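Local structure of Afp3 (Serratia entomophila, 6RBN) at residues D[52-55]-D[56-60]; D[23-26]-D[27-30]. The protein probably builds, as a tail-sheath-family protein, part of the contractile sheath that surrounds the inner tube of the anti-feeding prophage injection system. All blocks are in the same frame, centred on the assembly; numbering follows the deposited sequence.

Interaction 1 of 2, residues D[52-55]-D[56-60]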
loop_
_atom_site.group_PDB
_atom_site.type_symbol
_atom_site.label_atom_id
_atom_site.label_comp_id
_atom_site.label_asym_id
_atom_site.label_seq_id
_atom_site.Cartn_x
_atom_site.Cartn_y
_atom_site.Cartn_z
ATOM N N SER D 52 54.752 5.552 -36.286
ATOM C CA SER D 52 55.617 4.600 -35.605
ATOM C C SER D 52 56.951 4.563 -36.333
ATOM O O SER D 52 57.153 5.255 -37.331
ATOM C CB SER D 52 54.977 3.213 -35.548
ATOM O OG SER D 52 54.838 2.663 -36.844
ATOM N N TRP D 53 57.872 3.742 -35.825
ATOM C CA TRP D 53 59.156 3.580 -36.500
ATOM C C TRP D 53 59.000 2.810 -37.805
ATOM O O TRP D 53 59.781 3.000 -38.743
ATOM C CB TRP D 53 60.153 2.882 -35.577
ATOM C CG TRP D 53 61.480 2.655 -36.217
ATOM C CD1 TRP D 53 61.967 1.475 -36.686
ATOM C CD2 TRP D 53 62.478 3.639 -36.497
ATOM N NE1 TRP D 53 63.213 1.659 -37.225
ATOM C CE2 TRP D 53 63.550 2.980 -37.121
ATOM C CE3 TRP D 53 62.573 5.012 -36.271
ATOM C CZ2 TRP D 53 64.701 3.643 -37.525
ATOM C CZ3 TRP D 53 63.715 5.670 -36.670
ATOM C CH2 TRP D 53 64.762 4.988 -37.289
ATOM N N LEU D 54 57.989 1.944 -37.883
ATOM C CA LEU D 54 57.712 1.219 -39.118
ATOM C C LEU D 54 57.240 2.162 -40.219
ATOM O O LEU D 54 57.484 1.914 -41.404
ATOM C CB LEU D 54 56.667 0.138 -38.856
ATOM C CG LEU D 54 56.388 -0.907 -39.932
ATOM C CD1 LEU D 54 57.664 -1.340 -40.627
ATOM C CD2 LEU D 54 55.735 -2.094 -39.297
ATOM N N ASP D 55 56.556 3.246 -39.848
ATOM C CA ASP D 55 56.137 4.227 -40.841
ATOM C C ASP D 55 57.320 5.041 -41.343
ATOM O O ASP D 55 57.308 5.535 -42.475
ATOM C CB ASP D 55 55.066 5.145 -40.257
ATOM C CG ASP D 55 53.752 4.432 -40.023
ATOM O OD1 ASP D 55 53.463 3.458 -40.751
ATOM O OD2 ASP D 55 52.998 4.846 -39.116
ATOM N N TYR D 56 58.353 5.196 -40.513
ATOM C CA TYR D 56 59.537 5.937 -40.934
ATOM C C TYR D 56 60.354 5.146 -41.945
ATOM O O TYR D 56 60.908 5.720 -42.888
ATOM C CB TYR D 56 60.392 6.297 -39.720
ATOM C CG TYR D 56 61.645 7.064 -40.071
ATOM C CD1 TYR D 56 61.582 8.397 -40.446
ATOM C CD2 TYR D 56 62.890 6.455 -40.022
ATOM C CE1 TYR D 56 62.723 9.099 -40.763
ATOM C CE2 TYR D 56 64.034 7.151 -40.340
ATOM C CZ TYR D 56 63.943 8.471 -40.709
ATOM O OH TYR D 56 65.082 9.168 -41.026
ATOM N N THR D 57 60.446 3.827 -41.766
ATOM C CA THR D 57 61.264 3.015 -42.656
ATOM C C THR D 57 60.635 2.840 -44.031
ATOM O O THR D 57 61.349 2.520 -44.986
ATOM C CB THR D 57 61.522 1.647 -42.035
ATOM O OG1 THR D 57 60.275 0.973 -41.829
ATOM C CG2 THR D 57 62.231 1.798 -40.707
ATOM N N ILE D 58 59.326 3.041 -44.155
ATOM C CA ILE D 58 58.674 2.905 -45.452
ATOM C C ILE D 58 58.711 4.222 -46.214
ATOM O O ILE D 58 58.980 4.248 -47.420
ATOM C CB ILE D 58 57.237 2.389 -45.254
ATOM C CG1 ILE D 58 57.265 1.001 -44.624
ATOM C CG2 ILE D 58 56.480 2.343 -46.569
ATOM C CD1 ILE D 58 55.923 0.524 -44.174
ATOM N N LEU D 59 58.469 5.336 -45.525
ATOM C CA LEU D 59 58.394 6.626 -46.200
ATOM C C LEU D 59 59.774 7.229 -46.415
ATOM O O LEU D 59 60.055 7.793 -47.478
ATOM C CB LEU D 59 57.510 7.580 -45.399
ATOM C CG LEU D 59 56.043 7.170 -45.305
ATOM C CD1 LEU D 59 55.291 8.109 -44.388
ATOM C CD2 LEU D 59 55.416 7.153 -46.679
ATOM N N PHE D 60 60.649 7.126 -45.423
ATOM C CA PHE D 60 61.965 7.740 -45.468
ATOM C C PHE D 60 63.053 6.679 -45.544
ATOM O O PHE D 60 62.870 5.533 -45.128
ATOM C CB PHE D 60 62.194 8.622 -44.241
ATOM C CG PHE D 60 61.333 9.845 -44.205
ATOM C CD1 PHE D 60 61.726 11.001 -44.850
ATOM C CD2 PHE D 60 60.119 9.832 -43.541
ATOM C CE1 PHE D 60 60.935 12.128 -44.822
ATOM C CE2 PHE D 60 59.320 10.954 -43.513
ATOM C CZ PHE D 60 59.731 12.104 -44.153
#
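The indole of W53 is covered on one face by two residues from the next part of the helix, Y56 and T57. T57 sends its methyl over the five-membered ring, with CG2 of T57 4.0 Å from that ring's centroid in W53 and 29° off the normal, a CH-pi contact displaced toward the rim. The six-membered end of the indole meets the phenol ring of Y56 obliquely, the two planes inclined by 32°; CZ3 of W53 lies 3.5 Å from CD2 of Y56, and CE2 of Y56 follows near CH2 of W53. Both aromatic side chains have CG anti to the backbone N, which carries them together toward helix 111-120, where W53 rests on S112 and R116 and Y56 on S112 and L115.

On the other flank, T57 has its hydroxyl between its own N and carbonyl carbon (chi1 61°), and OG1 of T57 donates a hydrogen bond of 3.0 Å to O of L54, arriving above the carbonyl plane. The same carbonyl takes a weak bond from N of I58, while CG1 of I58 packs 3.4 Å from O of L54. L54 and I58 also lean against M319 and T320 of the Afp2 chain. The backbone is laced by N of T57 to O of W53, 3.2 Å, and by N of L59 to O of D55, 3.3 Å, whereas the two bonds made by N of Y56, to S52 and W53, are weak. This is a short helix, 53-59, weakly bonded in its first turn and wedged between two apolar surroundings: aromatic side chains at i and i+3 turn into its own subunit, and aliphatic ones at i and i+4 meet the neighbouring Afp2 chain.

Interaction 2 of 2, residues D[23-26]-D[27-30]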
loop_
_atom_site.group_PDB
_atom_site.type_symbol
_atom_site.label_atom_id
_atom_site.label_comp_id
_atom_site.label_asym_id
_atom_site.label_seq_id
_atom_site.Cartn_x
_atom_site.Cartn_y
_atom_site.Cartn_z
ATOM N N SER D 23 54.146 4.784 -28.137
ATOM C CA SER D 23 53.133 5.096 -27.148
ATOM C C SER D 23 52.099 6.037 -27.754
ATOM O O SER D 23 52.191 6.445 -28.912
ATOM C CB SER D 23 53.770 5.708 -25.900
ATOM O OG SER D 23 54.305 6.986 -26.179
ATOM N N ALA D 24 51.096 6.385 -26.954
ATOM C CA ALA D 24 50.042 7.301 -27.368
ATOM C C ALA D 24 50.011 8.474 -26.401
ATOM O O ALA D 24 49.937 8.277 -25.185
ATOM C CB ALA D 24 48.685 6.600 -27.410
ATOM N N SER D 25 50.076 9.687 -26.942
ATOM C CA SER D 25 50.003 10.889 -26.129
ATOM C C SER D 25 49.382 12.001 -26.956
ATOM O O SER D 25 49.459 11.995 -28.186
ATOM C CB SER D 25 51.383 11.312 -25.617
ATOM O OG SER D 25 52.219 11.711 -26.688
ATOM N N ALA D 26 48.763 12.956 -26.266
ATOM C CA ALA D 26 48.116 14.079 -26.920
ATOM C C ALA D 26 48.704 15.425 -26.536
ATOM O O ALA D 26 48.311 16.441 -27.122
ATOM C CB ALA D 26 46.612 14.087 -26.609
ATOM N N THR D 27 49.625 15.471 -25.578
ATOM C CA THR D 27 50.198 16.722 -25.116
ATOM C C THR D 27 51.629 16.941 -25.581
ATOM O O THR D 27 52.157 18.042 -25.399
ATOM C CB THR D 27 50.156 16.786 -23.586
ATOM O OG1 THR D 27 50.924 15.708 -23.044
ATOM C CG2 THR D 27 48.729 16.674 -23.091
ATOM N N ALA D 28 52.267 15.932 -26.170
ATOM C CA ALA D 28 53.643 16.049 -26.656
ATOM C C ALA D 28 53.679 15.463 -28.064
ATOM O O ALA D 28 53.927 14.268 -28.242
ATOM C CB ALA D 28 54.619 15.350 -25.726
ATOM N N VAL D 29 53.420 16.304 -29.056
ATOM C CA VAL D 29 53.500 15.933 -30.460
ATOM C C VAL D 29 54.503 16.862 -31.133
ATOM O O VAL D 29 54.196 18.020 -31.425
ATOM C CB VAL D 29 52.124 16.006 -31.148
ATOM C CG1 VAL D 29 52.238 15.617 -32.604
ATOM C CG2 VAL D 29 51.114 15.122 -30.442
ATOM N N PRO D 30 55.723 16.398 -31.381
ATOM C CA PRO D 30 56.784 17.279 -31.866
ATOM C C PRO D 30 56.864 17.358 -33.389
ATOM O O PRO D 30 56.218 16.606 -34.116
ATOM C CB PRO D 30 58.046 16.624 -31.296
ATOM C CG PRO D 30 57.698 15.196 -31.228
ATOM C CD PRO D 30 56.253 15.113 -30.901
#
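T27 follows directly on A26 and begins the return limb of the bend, its N 3.7 Å from C of S25. Its methyl lies alongside the peptide it has just left, with CG2 of T27 3.7 Å from C of A26. The hydroxyl looks away from this contact: OG1 of T27 is hydrogen-bonded to OD2 of D282 in helix 271-284, and O of T27 accepts a bond from OG1 of T154. By A28 the chain has come back beside S25. The CA atoms of S25 and A28 are 6.3 Å apart, so the four residues S25 to A28 make an open beta-turn, set in the irregular chain between strands 10-11 and 31-34; O of S25 and N of A28 stand 5.2 Å apart, too far for the bond that closes a classical turn. OG of S25 is the side-chain atom that reaches across, 3.4 Å from O of A28, placed there by a chi1 of 66° that tucks it between N and C of its own residue. CB of A28 itself packs on L155. V29 then carries the chain onward with its two methyls split: CG2, beside its own backbone N, stays over the first limb at 4.2 Å from O of S25, and the side chain also touches P125. The backbone of V29 pairs with T154 and L155, and P30 settles on L155 as the chain runs into strand 31-34.

How the interactions relate
Along the chain, interaction 2 comes first, in the loop that leads from strand 10-11 into strand 31-34; strand 48-49 lies between it and interaction 1, which occupies helix 53-59. Their centres are about 17 Å apart and their nearest atoms about 8 Å, so they do not touch. The centre of interaction 2 is about 9 Å from the centre of the chain, that of interaction 1 about 21 Å. The loop 23-30 is hydrogen-bonded to helix 271-284 through D282 and only weakly to R351 of helix 347-364. No other chain touches it, whereas helix 53-59 sits between helix 111-120 of its own subunit and Afp2, consistent with a place at a contact within the sheath.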